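Local coordinates for protein FAD-binding oxidoreductase (PDB 7PBG) that acts as an FAD-dependent 4-ethylphenol oxidase with a covalently bound flavin, dehydrogenating 4-alkylphenols, probably to products such as 4-vinylphenol, at residues A[13-18]-A[55-60]; A[463-468]-A[480-485]. All coordinates share one frame; numbering follows the deposited sequence.

Contact 1 (13-18 with 55-60) and contact 2 (463-468 with 480-485) do not touch. Their centres lie 32 Å apart, and their nearest atoms about 9 Å. Contact 1 packs an N-terminal helix against the FAD-binding domain. The S56 side chain is about 9 Å from that of H82, an FAD-binding residue. Contact 2 joins two helices of the C-terminal part. There the L482 side chain is about 9 Å from that of R477, another FAD-binding residue, and about 11 Å from that of H395, which carries the covalent flavin link. The same side chain is about 13 Å from the cofactor itself. Both are packing contacts, one near H82 and the other near R477 and H395.

Contact 1 of 2, residues A[13-18]-A[55-60]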
loop_
_atom_site.group_PDB
_atom_site.type_symbol
_atom_site.label_atom_id
_atom_site.label_comp_id
_atom_site.label_asym_id
_atom_site.label_seq_id
_atom_site.Cartn_x
_atom_site.Cartn_y
_atom_site.Cartn_z
ATOM N N GLU A 13 6.405 -39.160 21.514
ATOM C CA GLU A 13 5.687 -39.038 22.799
ATOM C C GLU A 13 5.210 -37.584 22.941
ATOM O O GLU A 13 4.032 -37.370 23.269
ATOM C CB GLU A 13 6.596 -39.513 23.931
ATOM C CG GLU A 13 6.014 -39.262 25.305
ATOM C CD GLU A 13 7.005 -39.635 26.386
ATOM O OE1 GLU A 13 7.733 -38.738 26.846
ATOM O OE2 GLU A 13 7.116 -40.851 26.676
ATOM N N GLN A 14 6.113 -36.634 22.709
ATOM C CA GLN A 14 5.814 -35.182 22.776
ATOM C C GLN A 14 4.705 -34.843 21.773
ATOM O O GLN A 14 3.714 -34.189 22.189
ATOM C CB GLN A 14 7.097 -34.405 22.509
ATOM C CG GLN A 14 7.993 -34.373 23.741
ATOM C CD GLN A 14 9.380 -33.895 23.395
ATOM O OE1 GLN A 14 9.763 -33.841 22.231
ATOM N NE2 GLN A 14 10.155 -33.545 24.419
ATOM N N PHE A 15 4.854 -35.287 20.528
ATOM C CA PHE A 15 3.866 -35.046 19.442
ATOM C C PHE A 15 2.502 -35.626 19.826
ATOM O O PHE A 15 1.449 -34.942 19.659
ATOM C CB PHE A 15 4.347 -35.636 18.117
ATOM C CG PHE A 15 3.571 -35.125 16.937
ATOM C CD1 PHE A 15 3.832 -33.857 16.447
ATOM C CD2 PHE A 15 2.520 -35.844 16.393
ATOM C CE1 PHE A 15 3.121 -33.357 15.365
ATOM C CE2 PHE A 15 1.811 -35.334 15.308
ATOM C CZ PHE A 15 2.109 -34.087 14.820
ATOM N N ALA A 16 2.460 -36.873 20.307
ATOM C CA ALA A 16 1.186 -37.498 20.735
ATOM C C ALA A 16 0.555 -36.635 21.843
ATOM O O ALA A 16 -0.697 -36.578 21.929
ATOM C CB ALA A 16 1.405 -38.920 21.219
ATOM N N ASN A 17 1.367 -36.030 22.700
ATOM C CA ASN A 17 0.848 -35.249 23.854
ATOM C C ASN A 17 0.206 -33.970 23.309
ATOM O O ASN A 17 -0.903 -33.670 23.750
ATOM C CB ASN A 17 1.893 -34.931 24.916
ATOM C CG ASN A 17 2.203 -36.109 25.813
ATOM O OD1 ASN A 17 1.380 -36.994 26.001
ATOM N ND2 ASN A 17 3.395 -36.112 26.363
ATOM N N ALA A 18 0.851 -33.324 22.336
ATOM C CA ALA A 18 0.322 -32.120 21.646
ATOM C C ALA A 18 -0.969 -32.464 20.903
ATOM O O ALA A 18 -1.969 -31.709 21.015
ATOM C CB ALA A 18 1.361 -31.565 20.715
ATOM N N GLY A 55 3.631 -32.503 5.722
ATOM C CA GLY A 55 3.103 -32.205 7.061
ATOM C C GLY A 55 2.789 -33.486 7.834
ATOM O O GLY A 55 2.655 -34.570 7.200
ATOM N N SER A 56 2.643 -33.365 9.152
ATOM C CA SER A 56 2.452 -34.488 10.104
ATOM C C SER A 56 0.979 -34.695 10.374
ATOM O O SER A 56 0.584 -35.813 10.777
ATOM C CB SER A 56 3.143 -34.231 11.394
ATOM O OG SER A 56 2.742 -32.963 11.937
ATOM N N ALA A 57 0.197 -33.620 10.288
ATOM C CA ALA A 57 -1.182 -33.629 10.779
ATOM C C ALA A 57 -1.861 -32.427 10.144
ATOM O O ALA A 57 -1.151 -31.500 9.692
ATOM C CB ALA A 57 -1.222 -33.560 12.285
ATOM N N VAL A 58 -3.167 -32.491 10.106
ATOM C CA VAL A 58 -3.971 -31.314 9.704
ATOM C C VAL A 58 -5.046 -31.088 10.736
ATOM O O VAL A 58 -5.655 -32.052 11.226
ATOM C CB VAL A 58 -4.508 -31.443 8.269
ATOM C CG1 VAL A 58 -5.512 -32.586 8.067
ATOM C CG2 VAL A 58 -5.129 -30.132 7.860
ATOM N N ILE A 59 -5.268 -29.812 11.046
ATOM C CA ILE A 59 -6.311 -29.386 11.997
ATOM C C ILE A 59 -7.235 -28.434 11.245
ATOM O O ILE A 59 -6.748 -27.559 10.520
ATOM C CB ILE A 59 -5.695 -28.706 13.227
ATOM C CG1 ILE A 59 -4.672 -29.604 13.922
ATOM C CG2 ILE A 59 -6.801 -28.236 14.157
ATOM C CD1 ILE A 59 -3.963 -28.956 15.096
ATOM N N TRP A 60 -8.519 -28.604 11.482
ATOM C CA TRP A 60 -9.596 -27.767 10.931
ATOM C C TRP A 60 -10.154 -26.911 12.048
ATOM O O TRP A 60 -11.156 -27.247 12.684
ATOM C CB TRP A 60 -10.649 -28.701 10.335
ATOM C CG TRP A 60 -10.119 -29.500 9.198
ATOM C CD1 TRP A 60 -9.335 -29.063 8.180
ATOM C CD2 TRP A 60 -10.363 -30.893 8.946
ATOM N NE1 TRP A 60 -9.084 -30.082 7.297
ATOM C CE2 TRP A 60 -9.696 -31.217 7.737
ATOM C CE3 TRP A 60 -11.091 -31.884 9.613
ATOM C CZ2 TRP A 60 -9.700 -32.500 7.200
ATOM C CZ3 TRP A 60 -11.113 -33.152 9.068
ATOM C CH2 TRP A 60 -10.448 -33.438 7.870
#
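Helix 12-26 packs on the FAD-binding domain of this PCMH-type flavoprotein, where F15 meets S56 and A57 of segment 55-60, which carries strand 57-59. It is a small helix-on-strand contact that buries 94 Å² in all. The backbones stay well apart, with F15 CA and S56 CA 9.5 Å from each other. The phenylalanine ring spans this space. F15 CG is anti to the backbone N (chi1 -165°), which sends the ring out from the helix toward the strand. Its far end does the touching. F15 CZ lies 3.2 Å from S56 OG and 3.6 Å from S56 CB. F15 CE1 is also near the hydroxyl, at 3.5 Å from S56 OG. The oxygen approaches the ring obliquely, and no hydrogen bond crosses between the segments. The S56 hydroxyl is hydrogen-bonded elsewhere. That bond, to the carbonyl oxygen of G101, satisfies the buried hydroxyl and holds it beside the ring. The methyl of A57 comes to the ring edge, near its plane, with A57 CB 4.2 Å from F15 CZ. That pair is purely apolar. All three residues are buried.

F3 packs edge-to-face with the F15 ring, and L6, I79 and V103 also touch that side chain. On the sheet side, strand 57-59 runs parallel to strand 103-106 and antiparallel to strand 31-32. Helix 64-77 lies next to both segments: I70 meets I59, and Y77 meets A18 on helix 12-26.

Contact 2 of 2, residues A[463-468]-A[480-485]; sequences ELIRAG and NVLADQ
I465 of helix 451-470 packs against L482 and Q485 of segment 480-485, which leads into helix 483-489. This is a helix-helix contact in the FAD-linked oxidase C-terminal domain, and short strand 474-475 lies between the two helices in sequence. I465 CB sits 3.6 Å from Q485 NE2. The side chain then forks. Its methyl CG2 lies against the amide, 3.5 Å from Q485 NE2 and 3.8 Å from Q485 CD. The other branch runs through CG1, beside the backbone N, and carries the tip to L482. There I465 CD1 is 3.9 Å from L482 CD2 and equally near L482 CD1 and Q485 OE1.

The chain of Q485 runs out straight, CG lying opposite its backbone N (chi1 -180°). Its OE1 accepts a hydrogen bond from R462 NH1, which holds the amide over I465. With an alanine in place of Q485, R462 NH1 would probably lose this acceptor and a gap would open beside I465 CG2. R466 is exposed, and its end comes near Q485. Its guanidinium plane is only 11° from the Q485 amide plane, and R466 NH1 stays 3.9 Å from Q485 NE2, with no bond. In a side-on salt bridge within the helix, two of its nitrogens grip E463 OE1: R466 NE at 3.1 Å from above the carboxylate plane, and R466 NH2 at 3.2 Å on the anti side.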
loop_
_atom_site.group_PDB
_atom_site.type_symbol
_atom_site.label_atom_id
_atom_site.label_comp_id
_atom_site.label_asym_id
_atom_site.label_seq_id
_atom_site.Cartn_x
_atom_site.Cartn_y
_atom_site.Cartn_z
ATOM N N GLU A 463 18.473 -22.486 -12.466
ATOM C CA GLU A 463 19.311 -21.781 -13.466
ATOM C C GLU A 463 18.591 -20.497 -13.926
ATOM O O GLU A 463 19.243 -19.458 -14.076
ATOM C CB GLU A 463 19.599 -22.654 -14.683
ATOM C CG GLU A 463 20.478 -21.966 -15.699
ATOM C CD GLU A 463 21.789 -21.327 -15.210
ATOM O OE1 GLU A 463 22.400 -21.795 -14.212
ATOM O OE2 GLU A 463 22.216 -20.350 -15.839
ATOM N N LEU A 464 17.273 -20.531 -14.112
ATOM C CA LEU A 464 16.521 -19.299 -14.454
ATOM C C LEU A 464 16.710 -18.238 -13.364
ATOM O O LEU A 464 16.980 -17.046 -13.728
ATOM C CB LEU A 464 15.035 -19.617 -14.672
ATOM C CG LEU A 464 14.708 -20.385 -15.948
ATOM C CD1 LEU A 464 13.264 -20.850 -15.916
ATOM C CD2 LEU A 464 15.024 -19.572 -17.182
ATOM N N ILE A 465 16.601 -18.612 -12.083
ATOM C CA ILE A 465 16.760 -17.671 -10.949
ATOM C C ILE A 465 18.197 -17.114 -11.012
ATOM O O ILE A 465 18.391 -15.907 -10.949
ATOM C CB ILE A 465 16.453 -18.361 -9.623
ATOM C CG1 ILE A 465 14.973 -18.765 -9.552
ATOM C CG2 ILE A 465 16.939 -17.519 -8.454
ATOM C CD1 ILE A 465 14.635 -19.663 -8.414
ATOM N N ARG A 466 19.178 -17.993 -11.203
ATOM C CA ARG A 466 20.607 -17.554 -11.268
ATOM C C ARG A 466 20.797 -16.576 -12.413
ATOM O O ARG A 466 21.384 -15.503 -12.183
ATOM C CB ARG A 466 21.550 -18.748 -11.451
ATOM C CG ARG A 466 22.189 -19.222 -10.165
ATOM C CD ARG A 466 23.320 -20.217 -10.446
ATOM N NE ARG A 466 22.858 -21.384 -11.196
ATOM C CZ ARG A 466 22.195 -22.424 -10.681
ATOM N NH1 ARG A 466 21.890 -22.458 -9.392
ATOM N NH2 ARG A 466 21.823 -23.417 -11.474
ATOM N N ALA A 467 20.295 -16.891 -13.600
ATOM C CA ALA A 467 20.503 -16.044 -14.794
ATOM C C ALA A 467 19.732 -14.729 -14.632
ATOM O O ALA A 467 20.287 -13.667 -14.940
ATOM C CB ALA A 467 20.140 -16.772 -16.061
ATOM N N GLY A 468 18.495 -14.793 -14.154
ATOM C CA GLY A 468 17.689 -13.604 -13.842
ATOM C C GLY A 468 18.456 -12.682 -12.897
ATOM O O GLY A 468 18.612 -11.505 -13.225
ATOM N N ASN A 480 8.186 -23.029 -1.975
ATOM C CA ASN A 480 8.921 -23.491 -0.762
ATOM C C ASN A 480 10.359 -23.898 -1.112
ATOM O O ASN A 480 11.301 -23.446 -0.420
ATOM C CB ASN A 480 8.279 -24.712 -0.113
ATOM C CG ASN A 480 6.873 -24.476 0.380
ATOM O OD1 ASN A 480 6.377 -23.336 0.353
ATOM N ND2 ASN A 480 6.242 -25.531 0.876
ATOM N N VAL A 481 10.558 -24.747 -2.124
ATOM C CA VAL A 481 11.904 -25.356 -2.354
ATOM C C VAL A 481 12.877 -24.297 -2.858
ATOM O O VAL A 481 14.080 -24.501 -2.776
ATOM C CB VAL A 481 11.791 -26.561 -3.299
ATOM C CG1 VAL A 481 11.502 -26.131 -4.734
ATOM C CG2 VAL A 481 13.020 -27.439 -3.209
ATOM N N LEU A 482 12.373 -23.203 -3.433
ATOM C CA LEU A 482 13.199 -22.108 -4.019
ATOM C C LEU A 482 13.476 -20.978 -3.027
ATOM O O LEU A 482 14.281 -20.057 -3.374
ATOM C CB LEU A 482 12.472 -21.494 -5.219
ATOM C CG LEU A 482 12.183 -22.418 -6.389
ATOM C CD1 LEU A 482 11.370 -21.675 -7.471
ATOM C CD2 LEU A 482 13.456 -23.062 -6.957
ATOM N N ALA A 483 12.819 -20.975 -1.865
ATOM C CA ALA A 483 12.777 -19.807 -0.939
ATOM C C ALA A 483 14.203 -19.363 -0.589
ATOM O O ALA A 483 14.515 -18.203 -0.670
ATOM C CB ALA A 483 12.008 -20.171 0.299
ATOM N N ASP A 484 15.066 -20.290 -0.223
ATOM C CA ASP A 484 16.384 -19.854 0.279
ATOM C C ASP A 484 17.179 -19.264 -0.874
ATOM O O ASP A 484 17.919 -18.235 -0.688
ATOM C CB ASP A 484 17.149 -21.002 0.937
ATOM C CG ASP A 484 16.786 -21.208 2.399
ATOM O OD1 ASP A 484 16.183 -20.290 3.036
ATOM O OD2 ASP A 484 17.109 -22.290 2.903
ATOM N N GLN A 485 17.130 -19.923 -2.039
ATOM C CA GLN A 485 17.891 -19.436 -3.206
ATOM C C GLN A 485 17.391 -18.025 -3.558
ATOM O O GLN A 485 18.195 -17.090 -3.796
ATOM C CB GLN A 485 17.765 -20.347 -4.425
ATOM C CG GLN A 485 18.563 -19.826 -5.606
ATOM C CD GLN A 485 18.422 -20.660 -6.862
ATOM O OE1 GLN A 485 17.636 -21.626 -6.917
ATOM N NE2 GLN A 485 19.087 -20.221 -7.918
#